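Side-chain contacts in acyl-CoA dehydrogenase (Bacillus anthracis, PDB 3OWA), which probably catalyses the FAD-dependent alpha,beta-dehydrogenation of acyl-CoA thioesters, working as a two-subunit flavoprotein: residues H62-S67 with S190-V195; E103-A108 with I113-H118; P156-G159 with G164-T167; E225-M228 with S234-T237. All blocks are in the same frame, centred on the assembly; numbering follows the deposited sequence. Where two conformers were deposited one is given.

Contact 1 of 4, residues H62-S67 with S190-V195; sequences HEFDRS and SAFADV
F64 and F192 meet with their rings oblique to each other: the centroids are 5.8 Å apart and the planes lie at 57°, neither a stack nor an edge-to-face pair. The two side chains cross at about a right angle. Seen from F192, the approach is at the rim, since F64 CD1 lies in the plane of that ring at its edge, 3.8 Å from F192 CE2. F192 reaches this place with CG between its backbone N and carbonyl carbon (chi1 46°), and its CD2 also comes to 3.9 Å from F64 CB. On the other flank of the F64 ring, CD2 meets the methyl CB of A191 at 3.7 Å.

F64 is also packed by its own segment. H62 CA sits 3.9 Å above the centre of one ring face, and S67 OG lies at the edge in the ring plane. H62, with positive phi, is the C-prime residue of a Schellman motif ending helix 56-59, which turns the chain into helix 64-76. On a side that takes no part, R66 NE makes a nearly straight (170°) salt-bridging hydrogen bond to E63 OE1.

This contact therefore joins the helical N-terminal domain to the loop before strand 195-202 of the middle domain, and F192 also packs on V68 and L71 of helix 64-76. No hydrogen bond crosses between the segments, so their complementarity rests on apolar shape alone.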
loop_
_atom_site.group_PDB
_atom_site.type_symbol
_atom_site.label_atom_id
_atom_site.label_comp_id
_atom_site.label_asym_id
_atom_site.label_seq_id
_atom_site.Cartn_x
_atom_site.Cartn_y
_atom_site.Cartn_z
ATOM N N HIS A 62 20.199 3.997 -16.469
ATOM C CA HIS A 62 20.004 3.655 -17.899
ATOM C C HIS A 62 21.318 3.505 -18.626
ATOM O O HIS A 62 21.417 3.820 -19.817
ATOM C CB HIS A 62 19.116 4.687 -18.627
ATOM C CG HIS A 62 17.702 4.661 -18.163
ATOM N ND1 HIS A 62 16.715 5.435 -18.732
ATOM C CD2 HIS A 62 17.101 3.941 -17.181
ATOM C CE1 HIS A 62 15.570 5.207 -18.115
ATOM N NE2 HIS A 62 15.768 4.298 -17.177
ATOM N N GLU A 63 22.319 2.993 -17.928
ATOM C CA GLU A 63 23.524 2.645 -18.625
ATOM C C GLU A 63 23.360 1.236 -19.187
ATOM O O GLU A 63 23.894 0.278 -18.639
ATOM C CB GLU A 63 24.738 2.753 -17.703
ATOM C CG GLU A 63 25.007 4.178 -17.305
ATOM C CD GLU A 63 26.391 4.384 -16.695
ATOM O OE1 GLU A 63 27.298 3.511 -16.841
ATOM O OE2 GLU A 63 26.561 5.452 -16.068
ATOM N N PHE A 64 22.660 1.130 -20.319
ATOM C CA PHE A 64 22.194 -0.180 -20.811
ATOM C C PHE A 64 23.310 -1.078 -21.396
ATOM O O PHE A 64 23.178 -2.307 -21.438
ATOM C CB PHE A 64 21.019 0.015 -21.795
ATOM C CG PHE A 64 19.763 0.556 -21.159
ATOM C CD1 PHE A 64 19.214 -0.055 -20.070
ATOM C CD2 PHE A 64 19.099 1.662 -21.708
ATOM C CE1 PHE A 64 18.082 0.411 -19.461
ATOM C CE2 PHE A 64 17.917 2.140 -21.110
ATOM C CZ PHE A 64 17.400 1.516 -19.996
ATOM N N ASP A 65 24.427 -0.470 -21.801
ATOM C CA ASP A 65 25.582 -1.218 -22.176
ATOM C C ASP A 65 25.965 -2.215 -21.070
ATOM O O ASP A 65 26.424 -3.323 -21.349
ATOM C CB ASP A 65 26.746 -0.275 -22.470
ATOM C CG ASP A 65 26.560 0.487 -23.772
ATOM O OD1 ASP A 65 25.478 0.338 -24.416
ATOM O OD2 ASP A 65 27.490 1.255 -24.123
ATOM N N ARG A 66 25.793 -1.809 -19.821
ATOM C CA ARG A 66 26.159 -2.685 -18.670
ATOM C C ARG A 66 25.154 -3.803 -18.531
ATOM O O ARG A 66 25.535 -4.942 -18.277
ATOM C CB ARG A 66 26.219 -1.883 -17.382
ATOM C CG ARG A 66 27.340 -0.836 -17.313
ATOM C CD ARG A 66 27.129 -0.019 -16.052
ATOM N NE ARG A 66 28.041 1.113 -15.921
ATOM C CZ ARG A 66 29.185 1.069 -15.254
ATOM N NH1 ARG A 66 29.555 -0.063 -14.672
ATOM N NH2 ARG A 66 29.950 2.156 -15.172
ATOM N N SER A 67 23.863 -3.509 -18.725
ATOM C CA SER A 67 22.839 -4.574 -18.701
ATOM C C SER A 67 23.164 -5.623 -19.723
ATOM O O SER A 67 23.123 -6.829 -19.425
ATOM C CB SER A 67 21.450 -4.018 -19.115
ATOM O OG SER A 67 21.074 -2.995 -18.225
ATOM N N SER A 190 13.386 -2.976 -24.832
ATOM C CA SER A 190 13.415 -2.327 -26.159
ATOM C C SER A 190 14.695 -1.658 -26.552
ATOM O O SER A 190 14.993 -1.576 -27.758
ATOM C CB SER A 190 12.325 -1.259 -26.285
ATOM O OG SER A 190 11.080 -1.878 -26.349
ATOM N N ALA A 191 15.452 -1.131 -25.604
ATOM C CA ALA A 191 16.728 -0.461 -25.927
ATOM C C ALA A 191 17.774 -1.393 -26.523
ATOM O O ALA A 191 18.687 -0.938 -27.227
ATOM C CB ALA A 191 17.331 0.248 -24.656
ATOM N N PHE A 192 17.727 -2.669 -26.169
ATOM C CA PHE A 192 18.746 -3.562 -26.629
ATOM C C PHE A 192 18.222 -4.906 -27.152
ATOM O O PHE A 192 19.042 -5.797 -27.439
ATOM C CB PHE A 192 19.774 -3.783 -25.492
ATOM C CG PHE A 192 19.117 -4.061 -24.132
ATOM C CD1 PHE A 192 18.583 -5.309 -23.842
ATOM C CD2 PHE A 192 18.980 -3.049 -23.194
ATOM C CE1 PHE A 192 17.933 -5.548 -22.619
ATOM C CE2 PHE A 192 18.349 -3.286 -21.960
ATOM C CZ PHE A 192 17.826 -4.535 -21.682
ATOM N N ALA A 193 16.899 -5.118 -27.246
ATOM C CA ALA A 193 16.403 -6.387 -27.770
ATOM C C ALA A 193 16.716 -6.495 -29.272
ATOM O O ALA A 193 16.596 -5.519 -30.029
ATOM C CB ALA A 193 14.834 -6.544 -27.545
ATOM N N ASP A 194 17.087 -7.696 -29.694
ATOM C CA ASP A 194 17.325 -8.008 -31.106
ATOM C C ASP A 194 16.081 -8.569 -31.747
ATOM O O ASP A 194 15.901 -8.484 -32.968
ATOM C CB ASP A 194 18.432 -9.051 -31.170
ATOM C CG ASP A 194 19.757 -8.498 -30.636
ATOM O OD1 ASP A 194 20.277 -7.559 -31.269
ATOM O OD2 ASP A 194 20.264 -8.950 -29.573
ATOM N N VAL A 195 15.242 -9.178 -30.927
ATOM C CA VAL A 195 14.100 -9.922 -31.426
ATOM C C VAL A 195 12.871 -9.535 -30.640
ATOM O O VAL A 195 12.912 -9.512 -29.383
ATOM C CB VAL A 195 14.350 -11.435 -31.270
ATOM C CG1 VAL A 195 13.078 -12.234 -31.641
ATOM C CG2 VAL A 195 15.514 -11.887 -32.129
#

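Contact 2 of 4, residues E103-A108 with I113-H118; sequences EKFSRA and ITHGAH
F105 and H115 stack face to face across two consecutive helices, 95-105 and 110-122, of the all-helical N-terminal domain of the acyl-CoA dehydrogenase fold. The evidence for the stack is a centroid separation of 3.8 Å with planes only 11° apart. H115 CG stands over the centre of the phenyl ring of F105, 3.6 Å above its plane; the centroid separation is barely more than this height, so the lateral offset is small. The imidazole is delivered there by a first torsion of 170°, which carries CG opposite its backbone N and out from the helix.

Apolar packing widens the overlap, because H115 CB also touches F105 CD1, at 3.6 Å. Outside the segments, F105 packs on T44 and I48 of helix 35-52, while H115 leans on L80, and the pair is buried.

Hydrogen bonds act at the margins. H115 NE2 is bonded to the carbonyl O of L79; as that partner can only accept, NE2 must carry a proton, and the bond restrains rotation of the ring that F105 covers. S106 OG, on a 3-10 segment, donates back to E103 O at 2.6 Å, its oxygen tilted 22° from the carbonyl plane. The nearest approach of the two rings is F105 CZ to H115 CD2, 3.5 Å.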
loop_
_atom_site.group_PDB
_atom_site.type_symbol
_atom_site.label_atom_id
_atom_site.label_comp_id
_atom_site.label_asym_id
_atom_site.label_seq_id
_atom_site.Cartn_x
_atom_site.Cartn_y
_atom_site.Cartn_z
ATOM N N GLU A 103 13.667 -16.527 -8.714
ATOM C CA GLU A 103 13.605 -16.146 -7.330
ATOM C C GLU A 103 14.873 -15.387 -6.937
ATOM O O GLU A 103 14.796 -14.348 -6.281
ATOM C CB GLU A 103 13.375 -17.363 -6.390
ATOM C CG GLU A 103 12.960 -16.913 -4.981
ATOM C CD GLU A 103 13.022 -18.003 -3.914
ATOM O OE1 GLU A 103 13.488 -17.679 -2.797
ATOM O OE2 GLU A 103 12.595 -19.162 -4.170
ATOM N N LYS A 104 16.023 -15.897 -7.319
ATOM C CA LYS A 104 17.292 -15.254 -6.975
ATOM C C LYS A 104 17.554 -13.977 -7.776
ATOM O O LYS A 104 18.154 -13.016 -7.228
ATOM C CB LYS A 104 18.444 -16.231 -7.151
ATOM C CG LYS A 104 18.311 -17.478 -6.266
ATOM C CD LYS A 104 18.312 -17.053 -4.820
ATOM C CE LYS A 104 18.418 -18.209 -3.868
ATOM N NZ LYS A 104 17.962 -17.712 -2.536
ATOM N N PHE A 105 17.090 -13.933 -9.035
ATOM C CA PHE A 105 17.191 -12.678 -9.819
ATOM C C PHE A 105 16.468 -11.476 -9.195
ATOM O O PHE A 105 16.867 -10.305 -9.384
ATOM C CB PHE A 105 16.764 -12.879 -11.299
ATOM C CG PHE A 105 17.920 -13.002 -12.235
ATOM C CD1 PHE A 105 18.403 -11.894 -12.913
ATOM C CD2 PHE A 105 18.547 -14.240 -12.433
ATOM C CE1 PHE A 105 19.529 -12.028 -13.772
ATOM C CE2 PHE A 105 19.666 -14.355 -13.273
ATOM C CZ PHE A 105 20.140 -13.248 -13.941
ATOM N N SER A 106 15.369 -11.737 -8.477
ATOM C CA SER A 106 14.636 -10.647 -7.778
ATOM C C SER A 106 15.514 -9.733 -6.889
ATOM O O SER A 106 15.213 -8.560 -6.699
ATOM C CB SER A 106 13.462 -11.208 -6.985
ATOM O OG SER A 106 13.992 -11.863 -5.848
ATOM N N ARG A 107 16.633 -10.250 -6.398
ATOM C CA ARG A 107 17.575 -9.436 -5.631
ATOM C C ARG A 107 18.043 -8.188 -6.428
ATOM O O ARG A 107 18.367 -7.148 -5.834
ATOM C CB ARG A 107 18.742 -10.330 -5.152
ATOM C CG ARG A 107 19.851 -9.624 -4.394
ATOM C CD ARG A 107 19.597 -9.591 -2.868
ATOM N NE ARG A 107 20.733 -8.941 -2.206
ATOM C CZ ARG A 107 21.694 -9.590 -1.560
ATOM N NH1 ARG A 107 21.629 -10.910 -1.428
ATOM N NH2 ARG A 107 22.709 -8.918 -1.024
ATOM N N ALA A 108 18.015 -8.265 -7.769
ATOM C CA ALA A 108 18.627 -7.247 -8.576
ATOM C C ALA A 108 17.598 -6.236 -9.072
ATOM O O ALA A 108 17.814 -5.618 -10.115
ATOM C CB ALA A 108 19.344 -7.895 -9.767
ATOM N N ILE A 113 13.497 -7.978 -14.051
ATOM C CA ILE A 113 12.476 -7.770 -15.062
ATOM C C ILE A 113 13.080 -7.919 -16.417
ATOM O O ILE A 113 12.514 -8.616 -17.280
ATOM C CB ILE A 113 11.825 -6.347 -14.905
ATOM C CG1 ILE A 113 11.200 -6.203 -13.501
ATOM C CG2 ILE A 113 10.825 -6.069 -16.049
ATOM C CD1 ILE A 113 10.294 -7.328 -13.065
ATOM N N THR A 114 14.270 -7.331 -16.613
ATOM C CA THR A 114 15.035 -7.482 -17.851
ATOM C C THR A 114 15.267 -8.946 -18.164
ATOM O O THR A 114 15.013 -9.444 -19.268
ATOM C CB THR A 114 16.413 -6.764 -17.684
ATOM O OG1 THR A 114 16.180 -5.355 -17.535
ATOM C CG2 THR A 114 17.370 -7.010 -18.877
ATOM N N HIS A 115 15.801 -9.662 -17.181
ATOM C CA HIS A 115 16.097 -11.061 -17.383
ATOM C C HIS A 115 14.803 -11.863 -17.663
ATOM O O HIS A 115 14.749 -12.671 -18.612
ATOM C CB HIS A 115 16.793 -11.587 -16.140
ATOM C CG HIS A 115 16.945 -13.071 -16.118
ATOM N ND1 HIS A 115 16.028 -13.901 -15.505
ATOM C CD2 HIS A 115 17.924 -13.876 -16.600
ATOM C CE1 HIS A 115 16.423 -15.158 -15.636
ATOM N NE2 HIS A 115 17.558 -15.172 -16.316
ATOM N N GLY A 116 13.776 -11.658 -16.837
ATOM C CA GLY A 116 12.486 -12.378 -16.970
ATOM C C GLY A 116 11.813 -12.170 -18.307
ATOM O O GLY A 116 11.196 -13.099 -18.835
ATOM N N ALA A 117 11.842 -10.929 -18.829
ATOM C CA ALA A 117 11.270 -10.645 -20.146
ATOM C C ALA A 117 12.094 -11.363 -21.234
ATOM O O ALA A 117 11.548 -11.808 -22.244
ATOM C CB ALA A 117 11.245 -9.155 -20.428
ATOM N N HIS A 118 13.402 -11.462 -21.046
ATOM C CA HIS A 118 14.152 -12.201 -22.022
ATOM C C HIS A 118 13.855 -13.710 -21.997
ATOM O O HIS A 118 13.587 -14.276 -23.043
ATOM C CB HIS A 118 15.665 -11.963 -21.922
ATOM C CG HIS A 118 16.458 -12.892 -22.798
ATOM N ND1 HIS A 118 16.603 -12.689 -24.156
ATOM C CD2 HIS A 118 17.089 -14.065 -22.520
ATOM C CE1 HIS A 118 17.331 -13.672 -24.669
ATOM N NE2 HIS A 118 17.642 -14.518 -23.696
#

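Contact 3 of 4, residues P156-G159 with G164-T167; sequences PGSG and GAKT. With FAD (flavin-adenine dinucleotide), chain E.
S158 lies over one face of the peptide unit that joins G164 to A165. Its CB stands almost directly above the carbonyl carbon, 3.8 Å from G164 C, while OG is displaced along the unit toward the next residue and comes to 3.5 Å from A165 CA. Water 1 approaches from the same side of the peptide, donating to G164 O at 3.2 Å from above the plane. It gives its other hydrogen to S158 OG, 3.0 Å away, so this hydroxyl oxygen accepts here. The rotation of S158 places OG between the backbone N and the carbonyl carbon (chi1 58°), turned to the peptide and the water alike.

S158 and G164 belong to the acyl-CoA dehydrogenase signature sequence, which runs through the loop between strands 149-152 and 168-171 of the middle-domain beta-barrel. The loop is folded back on itself, and E155 holds its far limb by bonds to K166 N and T167 OG1. From the second subunit, Q296 grips the near limb at G157 O and G159 N, and R294 bonds P156 O. Beside S158, G159 faces the cofactor: its CA is 3.2 Å from FAD O5'.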
loop_
_atom_site.group_PDB
_atom_site.type_symbol
_atom_site.label_atom_id
_atom_site.label_comp_id
_atom_site.label_asym_id
_atom_site.label_seq_id
_atom_site.Cartn_x
_atom_site.Cartn_y
_atom_site.Cartn_z
ATOM N N PRO A 156 -1.212 1.565 -27.019
ATOM C CA PRO A 156 -1.804 2.672 -26.239
ATOM C C PRO A 156 -3.302 2.443 -25.982
ATOM O O PRO A 156 -3.792 2.758 -24.892
ATOM C CB PRO A 156 -1.612 3.880 -27.150
ATOM C CG PRO A 156 -0.313 3.563 -27.935
ATOM C CD PRO A 156 -0.381 2.036 -28.155
ATOM N N GLY A 157 -4.000 1.868 -26.968
ATOM C CA GLY A 157 -5.459 1.694 -26.887
ATOM C C GLY A 157 -5.854 0.316 -26.391
ATOM O O GLY A 157 -7.042 -0.007 -26.294
ATOM N N SER A 158 -4.878 -0.529 -26.065
ATOM C CA SER A 158 -5.210 -1.890 -25.666
ATOM C C SER A 158 -4.227 -2.455 -24.648
ATOM O O SER A 158 -3.106 -2.865 -24.995
ATOM C CB SER A 158 -5.368 -2.819 -26.896
ATOM O OG SER A 158 -4.212 -2.874 -27.715
ATOM N N GLY A 159 -4.654 -2.478 -23.389
ATOM C CA GLY A 159 -3.845 -3.041 -22.323
ATOM C C GLY A 159 -4.492 -4.291 -21.771
ATOM O O GLY A 159 -4.106 -5.398 -22.129
ATOM N N GLY A 164 -7.718 -6.247 -28.560
ATOM C CA GLY A 164 -8.084 -5.015 -29.262
ATOM C C GLY A 164 -6.902 -4.327 -29.978
ATOM O O GLY A 164 -7.028 -3.193 -30.429
ATOM N N ALA A 165 -5.760 -5.011 -30.109
ATOM C CA ALA A 165 -4.612 -4.447 -30.840
ATOM C C ALA A 165 -5.042 -3.859 -32.186
ATOM O O ALA A 165 -5.857 -4.447 -32.911
ATOM C CB ALA A 165 -3.547 -5.493 -31.052
ATOM N N LYS A 166 -4.503 -2.695 -32.505
ATOM C CA LYS A 166 -4.783 -2.004 -33.783
ATOM C C LYS A 166 -3.605 -2.086 -34.794
ATOM O O LYS A 166 -3.761 -1.722 -35.960
ATOM C CB LYS A 166 -5.115 -0.555 -33.485
ATOM C CG LYS A 166 -6.562 -0.345 -33.033
ATOM C CD LYS A 166 -6.753 1.103 -32.557
ATOM C CE LYS A 166 -8.121 1.317 -31.863
ATOM N NZ LYS A 166 -9.287 1.300 -32.796
ATOM N N THR A 167 -2.435 -2.564 -34.365
ATOM C CA THR A 167 -1.360 -2.860 -35.327
ATOM C C THR A 167 -1.819 -3.852 -36.418
ATOM O O THR A 167 -2.349 -4.931 -36.126
ATOM C CB THR A 167 -0.106 -3.433 -34.595
ATOM O OG1 THR A 167 0.343 -2.463 -33.644
ATOM C CG2 THR A 167 1.067 -3.761 -35.567
HETATM P PA FAD E . -6.028 -0.715 -18.496
HETATM O O1A FAD E . -6.419 0.569 -19.184
HETATM O O2A FAD E . -6.237 -1.966 -19.270
HETATM O O5B FAD E . -6.731 -0.833 -17.087
HETATM C C5B FAD E . -7.007 0.270 -16.260
HETATM C C4B FAD E . -7.817 -0.156 -15.044
HETATM O O4B FAD E . -9.093 -0.682 -15.440
HETATM C C3B FAD E . -7.093 -1.247 -14.262
HETATM O O3B FAD E . -7.346 -1.143 -12.861
HETATM C C2B FAD E . -7.796 -2.485 -14.756
HETATM O O2B FAD E . -7.741 -3.534 -13.837
HETATM C C1B FAD E . -9.210 -1.989 -14.922
HETATM N N9A FAD E . -9.953 -2.836 -15.860
HETATM C C8A FAD E . -9.658 -3.088 -17.175
HETATM N N7A FAD E . -10.585 -3.913 -17.692
HETATM C C5A FAD E . -11.491 -4.177 -16.734
HETATM C C6A FAD E . -12.673 -4.959 -16.715
HETATM N N6A FAD E . -13.140 -5.544 -17.825
HETATM N N1A FAD E . -13.384 -5.032 -15.544
HETATM C C2A FAD E . -12.966 -4.350 -14.410
HETATM N N3A FAD E . -11.826 -3.553 -14.436
HETATM C C4A FAD E . -11.094 -3.485 -15.572
HETATM N N1 FAD E . 3.204 -5.287 -22.224
HETATM C C2 FAD E . 3.826 -6.137 -23.111
HETATM O O2 FAD E . 3.172 -6.760 -23.919
HETATM N N3 FAD E . 5.195 -6.315 -23.119
HETATM C C4 FAD E . 5.995 -5.634 -22.258
HETATM O O4 FAD E . 7.217 -5.847 -22.301
HETATM C C4X FAD E . 5.382 -4.772 -21.342
HETATM N N5 FAD E . 6.174 -4.041 -20.479
HETATM C C5X FAD E . 5.593 -3.132 -19.607
HETATM C C6 FAD E . 6.428 -2.408 -18.747
HETATM C C7 FAD E . 5.864 -1.471 -17.888
HETATM C C7M FAD E . 6.764 -0.673 -16.969
HETATM C C8 FAD E . 4.464 -1.287 -17.911
HETATM C C8M FAD E . 3.749 -0.322 -17.021
HETATM C C9 FAD E . 3.639 -2.048 -18.733
HETATM C C9A FAD E . 4.187 -2.970 -19.593
HETATM N N10 FAD E . 3.372 -3.732 -20.415
HETATM C C10 FAD E . 3.974 -4.593 -21.324
HETATM C "C1'" FAD E . 1.867 -3.504 -20.472
HETATM C "C2'" FAD E . 1.127 -3.855 -19.176
HETATM O "O2'" FAD E . 1.296 -5.165 -18.685
HETATM C "C3'" FAD E . -0.373 -3.121 -19.105
HETATM O "O3'" FAD E . -0.104 -1.995 -18.346
HETATM C "C4'" FAD E . -1.340 -3.847 -18.571
HETATM O "O4'" FAD E . -1.419 -5.038 -19.352
HETATM C "C5'" FAD E . -2.700 -3.221 -18.262
HETATM O "O5'" FAD E . -2.994 -2.312 -19.291
HETATM P P FAD E . -3.255 -0.770 -19.062
HETATM O O1P FAD E . -2.033 -0.242 -18.345
HETATM O O2P FAD E . -3.540 -0.112 -20.382
HETATM O O3P FAD E . -4.468 -0.647 -18.035
HETATM O O HOH W 1 -5.269 -0.699 -29.505
#

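Contact 4 of 4, residues E225-M228 with S234-T237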
loop_
_atom_site.group_PDB
_atom_site.type_symbol
_atom_site.label_atom_id
_atom_site.label_comp_id
_atom_site.label_asym_id
_atom_site.label_seq_id
_atom_site.Cartn_x
_atom_site.Cartn_y
_atom_site.Cartn_z
ATOM N N GLU A 225 10.760 5.513 -21.365
ATOM C CA GLU A 225 9.775 6.062 -20.442
ATOM C C GLU A 225 10.427 6.494 -19.136
ATOM O O GLU A 225 11.479 5.929 -18.728
ATOM C CB GLU A 225 8.733 4.976 -20.083
ATOM C CG GLU A 225 7.975 4.491 -21.264
ATOM C CD GLU A 225 6.926 5.462 -21.703
ATOM O OE1 GLU A 225 6.114 5.080 -22.569
ATOM O OE2 GLU A 225 6.859 6.590 -21.174
ATOM N N LYS A 226 9.824 7.484 -18.487
ATOM C CA LYS A 226 10.195 7.900 -17.122
ATOM C C LYS A 226 9.277 7.205 -16.141
ATOM O O LYS A 226 8.081 7.376 -16.188
ATOM C CB LYS A 226 10.138 9.437 -17.000
ATOM C CG LYS A 226 11.095 10.136 -17.933
ATOM C CD LYS A 226 10.932 11.636 -17.878
ATOM C CE LYS A 226 11.876 12.328 -18.870
ATOM N NZ LYS A 226 11.268 12.424 -20.238
ATOM N N LYS A 227 9.815 6.328 -15.299
ATOM C CA LYS A 227 8.961 5.423 -14.558
ATOM C C LYS A 227 9.099 5.638 -13.071
ATOM O O LYS A 227 10.188 6.021 -12.594
ATOM C CB LYS A 227 9.355 3.924 -14.832
ATOM C CG LYS A 227 9.302 3.592 -16.347
ATOM C CD LYS A 227 9.295 2.072 -16.675
ATOM C CE LYS A 227 10.536 1.252 -16.214
ATOM N NZ LYS A 227 11.840 1.879 -16.604
HETATM N N MSE A 228 8.106 5.165 -12.331
HETATM C CA MSE A 228 8.179 5.235 -10.844
HETATM C C MSE A 228 9.301 4.381 -10.268
HETATM O O MSE A 228 9.990 4.767 -9.306
HETATM C CB MSE A 228 6.928 4.654 -10.240
HETATM C CG MSE A 228 6.875 4.838 -8.674
HETATM SE SE MSE A 228 5.351 3.983 -7.948
HETATM C CE MSE A 228 3.868 5.104 -8.584
ATOM N N SER A 234 14.695 -1.325 -19.369
ATOM C CA SER A 234 14.426 -0.489 -20.539
ATOM C C SER A 234 12.950 -0.593 -20.920
ATOM O O SER A 234 12.411 -1.710 -20.931
ATOM C CB SER A 234 15.279 -0.967 -21.728
ATOM O OG SER A 234 14.723 -0.347 -22.934
ATOM N N THR A 235 12.274 0.526 -21.222
ATOM C CA THR A 235 10.865 0.482 -21.500
ATOM C C THR A 235 10.568 1.530 -22.558
ATOM O O THR A 235 10.760 2.708 -22.304
ATOM C CB THR A 235 10.011 0.786 -20.187
ATOM O OG1 THR A 235 10.422 -0.109 -19.113
ATOM C CG2 THR A 235 8.534 0.527 -20.414
ATOM N N ARG A 236 10.230 1.126 -23.790
ATOM C CA ARG A 236 9.992 2.077 -24.875
ATOM C C ARG A 236 8.832 1.649 -25.711
ATOM O O ARG A 236 8.376 0.528 -25.620
ATOM C CB ARG A 236 11.202 2.156 -25.844
ATOM C CG ARG A 236 12.571 2.446 -25.192
ATOM C CD ARG A 236 13.620 2.569 -26.272
ATOM N NE ARG A 236 14.919 2.902 -25.676
ATOM C CZ ARG A 236 15.979 3.239 -26.390
ATOM N NH1 ARG A 236 15.891 3.348 -27.734
ATOM N NH2 ARG A 236 17.124 3.508 -25.756
ATOM N N THR A 237 8.381 2.528 -26.599
ATOM C CA THR A 237 7.372 2.128 -27.547
ATOM C C THR A 237 8.110 1.549 -28.765
ATOM O O THR A 237 9.112 2.121 -29.203
ATOM C CB THR A 237 6.538 3.402 -27.952
ATOM O OG1 THR A 237 5.725 3.747 -26.832
ATOM C CG2 THR A 237 5.642 3.148 -29.178
HETATM O O HOH W 2 6.227 3.018 -24.196
#
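K227 folds over T235 through two successive bends in its chain (chi3 -61° and chi4 -49°). This brings CE to 3.2 Å from T235 OG1, a packing approach of a carbon to the hydroxyl; the ammonium NZ passes on to bond the carbonyl O of S233. T235 OG1 thus faces the lysine, while T235 CG2 lies against both E225 CG and K227 CD, 4.1 Å from each.

E225 is itself kinked in mid-chain, which turns its carboxylate along the strand instead of out over T235. There OE1 accepts from water 2 at 2.6 Å, and the same water lies 2.8 Å from T237 OG1, bridging two side chains that do not bond directly. The backbone adds one straight link, E225 N to T235 O, 3.0 Å long with an angle of 167° at the hydrogen.

The contact ties the loop after strand 219-221 to strand 235-240 of the middle-domain barrel, with W186 against E225 and T235. Both K227 and T235 line the FAD pocket, where K227 CD stands 3.7 Å from the flavin methyl C7M. The chemistry implies that K227 offers the dimethylbenzene end of the flavin its hydrocarbon stem, while its charge is directed to S233.

Contact 2 is nested inside the chain loop that contact 1 closes, and so is contact 3; contact 4 follows in series. Contact 2 lies within the N-terminal helical domain, contacts 3 and 4 within the middle domain, and contact 1 joins the two. Contacts 1 and 2 have centres 14 Å apart and touch where F192 CZ packs on T114 CG2 at 3.8 Å. Contacts 1 and 4, 12 Å apart, share a probable hydrogen bond, A191 N to S234 OG. Contacts 3 and 4, with centres 18 Å apart, each touch FAD and the second subunit. The touching series 2-1-4 leads from the helical domain to the flavin end of FAD, while contact 3 meets the cofactor near its phosphates, at O5'.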